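Local coordinates for protein probable transcriptional regulator PhnF (Escherichia coli, PDB 2FA1) that is probably a GntR-family DNA-binding transcriptional regulator, encoded in the alkylphosphonate uptake and C-P lyase operon, of which this chain is the C-terminal effector-binding domain, at residues E46-L51 and D66-D71. Numbering follows the deposited sequence.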
ATOM      1  N   GLU A  46       7.393  18.209  22.997  0.50 22.72           N
ATOM      2  CA  GLU A  46       6.301  18.073  23.970  0.50 21.62           C
ATOM      3  C   GLU A  46       5.866  16.617  23.970  0.50 20.27           C
ATOM      4  O   GLU A  46       5.881  15.984  22.889  0.50 19.18           O
ATOM      5  CB  GLU A  46       5.080  18.954  23.661  0.50 22.82           C
ATOM      6  CG  GLU A  46       5.308  20.504  23.746  0.50 25.03           C
ATOM      7  CD  GLU A  46       5.967  20.985  25.040  0.50 30.75           C
ATOM      8  OE1 GLU A  46       5.458  20.675  26.129  0.50 30.74           O
ATOM      9  OE2 GLU A  46       7.005  21.697  24.961  0.50 32.49           O
ATOM     10  N   ASN A  47       5.402  16.174  25.142  1.00 19.93           N
ATOM     11  CA  ASN A  47       5.104  14.756  25.461  1.00 19.68           C
ATOM     12  C   ASN A  47       3.976  14.322  24.558  1.00 17.56           C
ATOM     13  O   ASN A  47       3.087  15.051  24.322  1.00 17.10           O
ATOM     14  CB  ASN A  47       4.745  14.483  26.936  1.00 20.82           C
ATOM     15  CG  ASN A  47       6.004  14.370  27.830  1.00 27.06           C
ATOM     16  OD1 ASN A  47       7.091  14.193  27.305  1.00 25.85           O
ATOM     17  ND2 ASN A  47       5.839  14.368  29.148  1.00 31.33           N
ATOM     18  N   VAL A  48       4.010  13.049  24.199  1.00 16.42           N
ATOM     19  CA  VAL A  48       2.883  12.368  23.530  1.00 15.05           C
ATOM     20  C   VAL A  48       2.793  10.999  24.260  1.00 14.63           C
ATOM     21  O   VAL A  48       3.655  10.660  25.047  1.00 14.28           O
ATOM     22  CB  VAL A  48       3.239  12.124  22.015  1.00 15.46           C
ATOM     23  CG1 VAL A  48       3.308  13.511  21.181  1.00 16.18           C
ATOM     24  CG2 VAL A  48       4.529  11.258  21.824  1.00 15.98           C
ATOM     25  N   ILE A  49       1.689  10.262  24.029  1.00 12.28           N
ATOM     26  CA  ILE A  49       1.548   8.918  24.578  1.00 10.35           C
ATOM     27  C   ILE A  49       2.066   8.042  23.436  1.00 11.52           C
ATOM     28  O   ILE A  49       1.584   8.140  22.330  1.00 12.34           O
ATOM     29  CB  ILE A  49       0.065   8.618  24.870  1.00 12.21           C
ATOM     30  CG1 ILE A  49      -0.453   9.509  26.032  1.00 11.32           C
ATOM     31  CG2 ILE A  49      -0.080   7.114  25.216  1.00 14.01           C
ATOM     32  CD1 ILE A  49      -2.036   9.433  26.111  1.00 12.51           C
ATOM     33  N   HIS A  50       3.031   7.196  23.758  1.00 11.55           N
ATOM     34  CA  HIS A  50       3.543   6.250  22.755  1.00 10.66           C
ATOM     35  C   HIS A  50       3.187   4.845  23.229  1.00 12.08           C
ATOM     36  O   HIS A  50       3.587   4.444  24.336  1.00 11.13           O
ATOM     37  CB  HIS A  50       5.058   6.409  22.806  1.00 13.62           C
ATOM     38  CG  HIS A  50       5.769   5.431  21.931  1.00 13.00           C
ATOM     39  ND1 HIS A  50       7.075   5.061  22.142  1.00 18.28           N
ATOM     40  CD2 HIS A  50       5.351   4.750  20.831  1.00 15.03           C
ATOM     41  CE1 HIS A  50       7.429   4.180  21.218  1.00 16.20           C
ATOM     42  NE2 HIS A  50       6.432   4.045  20.369  1.00 15.44           N
ATOM     43  N   LEU A  51       2.455   4.127  22.351  1.00 10.05           N
ATOM     44  CA  LEU A  51       2.151   2.691  22.575  1.00 10.50           C
ATOM     45  C   LEU A  51       2.831   1.953  21.451  1.00 11.25           C
ATOM     46  O   LEU A  51       2.678   2.360  20.284  1.00 11.65           O
ATOM     47  CB  LEU A  51       0.647   2.467  22.430  1.00 12.61           C
ATOM     48  CG  LEU A  51       0.047   2.273  23.808  1.00 17.26           C
ATOM     49  CD1 LEU A  51       0.089   3.686  24.458  1.00 20.75           C
ATOM     50  CD2 LEU A  51      -1.360   1.795  23.761  1.00 16.98           C
ATOM     51  N   ASP A  66       4.052   1.485  15.997  1.00 10.53           N
ATOM     52  CA  ASP A  66       4.267   2.525  16.985  1.00 10.24           C
ATOM     53  C   ASP A  66       3.110   3.474  16.859  1.00 10.60           C
ATOM     54  O   ASP A  66       2.892   3.966  15.756  1.00 12.22           O
ATOM     55  CB  ASP A  66       5.605   3.190  16.749  1.00 11.90           C
ATOM     56  CG  ASP A  66       6.746   2.297  17.262  1.00 14.04           C
ATOM     57  OD1 ASP A  66       6.859   2.068  18.468  1.00 13.30           O
ATOM     58  OD2 ASP A  66       7.512   1.796  16.428  1.00 22.45           O
ATOM     59  N   HIS A  67       2.376   3.710  17.926  1.00  9.78           N
ATOM     60  CA  HIS A  67       1.175   4.587  17.851  1.00 11.38           C
ATOM     61  C   HIS A  67       1.483   5.810  18.785  1.00 11.90           C
ATOM     62  O   HIS A  67       1.905   5.624  19.912  1.00 12.04           O
ATOM     63  CB  HIS A  67       0.036   3.901  18.565  1.00 12.38           C
ATOM     64  CG  HIS A  67      -0.325   2.588  17.986  1.00 15.16           C
ATOM     65  ND1 HIS A  67      -1.348   2.414  17.080  1.00 18.53           N
ATOM     66  CD2 HIS A  67       0.131   1.367  18.303  1.00 15.95           C
ATOM     67  CE1 HIS A  67      -1.441   1.114  16.794  1.00 15.92           C
ATOM     68  NE2 HIS A  67      -0.566   0.458  17.527  1.00 17.33           N
ATOM     69  N   TYR A  68       1.197   7.042  18.312  1.00 10.56           N
ATOM     70  CA  TYR A  68       1.665   8.205  19.093  1.00 11.06           C
ATOM     71  C   TYR A  68       0.372   9.073  19.165  1.00 10.64           C
ATOM     72  O   TYR A  68      -0.288   9.360  18.098  1.00 12.62           O
ATOM     73  CB  TYR A  68       2.667   9.001  18.292  1.00 13.19           C
ATOM     74  CG  TYR A  68       3.955   8.245  18.056  1.00 12.29           C
ATOM     75  CD1 TYR A  68       4.901   8.158  19.029  1.00 15.77           C
ATOM     76  CD2 TYR A  68       4.173   7.613  16.813  1.00 12.38           C
ATOM     77  CE1 TYR A  68       6.076   7.460  18.806  1.00 15.88           C
ATOM     78  CE2 TYR A  68       5.406   6.901  16.578  1.00 10.76           C
ATOM     79  CZ  TYR A  68       6.317   6.841  17.594  1.00 12.89           C
ATOM     80  OH  TYR A  68       7.515   6.113  17.371  1.00 16.93           O
ATOM     81  N   PHE A  69      -0.083   9.338  20.388  1.00 11.43           N
ATOM     82  CA  PHE A  69      -1.334  10.104  20.580  1.00 12.42           C
ATOM     83  C   PHE A  69      -1.007  11.474  21.152  1.00 12.17           C
ATOM     84  O   PHE A  69      -0.207  11.571  22.047  1.00 13.04           O
ATOM     85  CB  PHE A  69      -2.252   9.385  21.580  1.00 11.53           C
ATOM     86  CG  PHE A  69      -2.701   8.046  21.115  1.00 12.55           C
ATOM     87  CD1 PHE A  69      -3.959   7.957  20.471  1.00 15.59           C
ATOM     88  CD2 PHE A  69      -1.906   6.921  21.268  1.00 13.95           C
ATOM     89  CE1 PHE A  69      -4.409   6.688  20.017  1.00 14.49           C
ATOM     90  CE2 PHE A  69      -2.353   5.657  20.830  1.00 14.16           C
ATOM     91  CZ  PHE A  69      -3.548   5.533  20.182  1.00 12.74           C
ATOM     92  N   ALA A  70      -1.649  12.515  20.653  1.00 11.43           N
ATOM     93  CA  ALA A  70      -1.368  13.901  21.186  1.00 14.08           C
ATOM     94  C   ALA A  70      -2.123  14.243  22.464  1.00 14.04           C
ATOM     95  O   ALA A  70      -1.668  15.143  23.174  1.00 14.49           O
ATOM     96  CB  ALA A  70      -1.793  14.999  20.101  1.00 13.82           C
ATOM     97  N   ASP A  71      -3.291  13.599  22.710  1.00 14.39           N
ATOM     98  CA  ASP A  71      -4.121  14.012  23.825  1.00 13.25           C
ATOM     99  C   ASP A  71      -3.735  13.270  25.074  1.00 13.22           C
ATOM    100  O   ASP A  71      -4.111  12.067  25.242  1.00 12.48           O
ATOM    101  CB  ASP A  71      -5.570  13.791  23.474  1.00 12.96           C
ATOM    102  CG  ASP A  71      -6.513  14.380  24.517  1.00 17.96           C
ATOM    103  OD1 ASP A  71      -6.070  14.587  25.678  1.00 15.57           O
ATOM    104  OD2 ASP A  71      -7.709  14.576  24.151  1.00 22.19           O
TER
HETATM  105  O   HOH W   1       0.945  16.016  22.736  1.00 19.97           O
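Val48, beta-branched and apolar, rests CB on the carbonyl of Phe69, while CG2 reaches obliquely to Tyr68 CD1 at 4.2 Å. Just before it a water, donating to Asn47 O and Ala70 O, 2.8 Å from each, links the start of strand 47-57 to the backbone just beyond strand 60-69. Ile49 and Phe69 form an antiparallel hydrogen-bonded pair: Ile49 N gives to Phe69 O (3.0 Å) and Phe69 N returns to Ile49 O, both within the carbonyl planes. Their side chains leave on the same face, CB beside CB, and the long arm of Ile49 carries CD1 to the carbonyl of Asp71.

His50 faces the other way, in a non-hydrogen-bonded pair with Tyr68. With CG anti to the backbone N (chi1 175°), its ring runs alongside that of Tyr68, whose flat shape allows this; the planes are 15° apart but slid, so overlap is slight and Tyr68 CE1 lies over the rim of one imidazole face. Histidine suits the spot because its NE2 donates to Asp66 OD1 (2.8 Å), almost in the ring plane but 32° out of the carboxylate plane, on the anti side. Asp66 OD1 also takes a salt bridge from Arg52, while Arg30 bonds His50 ND1, so both imidazole nitrogens are engaged and the ring's rotation is fixed. Leu51 exchanges bonds with His67, whose N lies 2.7 Å from Leu51 O; the His67 ring is held by Glu143 and Thr53.

The contact is the open end of the hairpin of strands 47-57 and 60-69, inside the six-stranded antiparallel sheet of the UTRA domain. Strand 23-31 flanks the first arm and strand 143-150 the second, while apolar Ile49, Leu51 and Phe69 suit the buried face against helices 75-78 and 86-94, meeting Leu78 and Leu86.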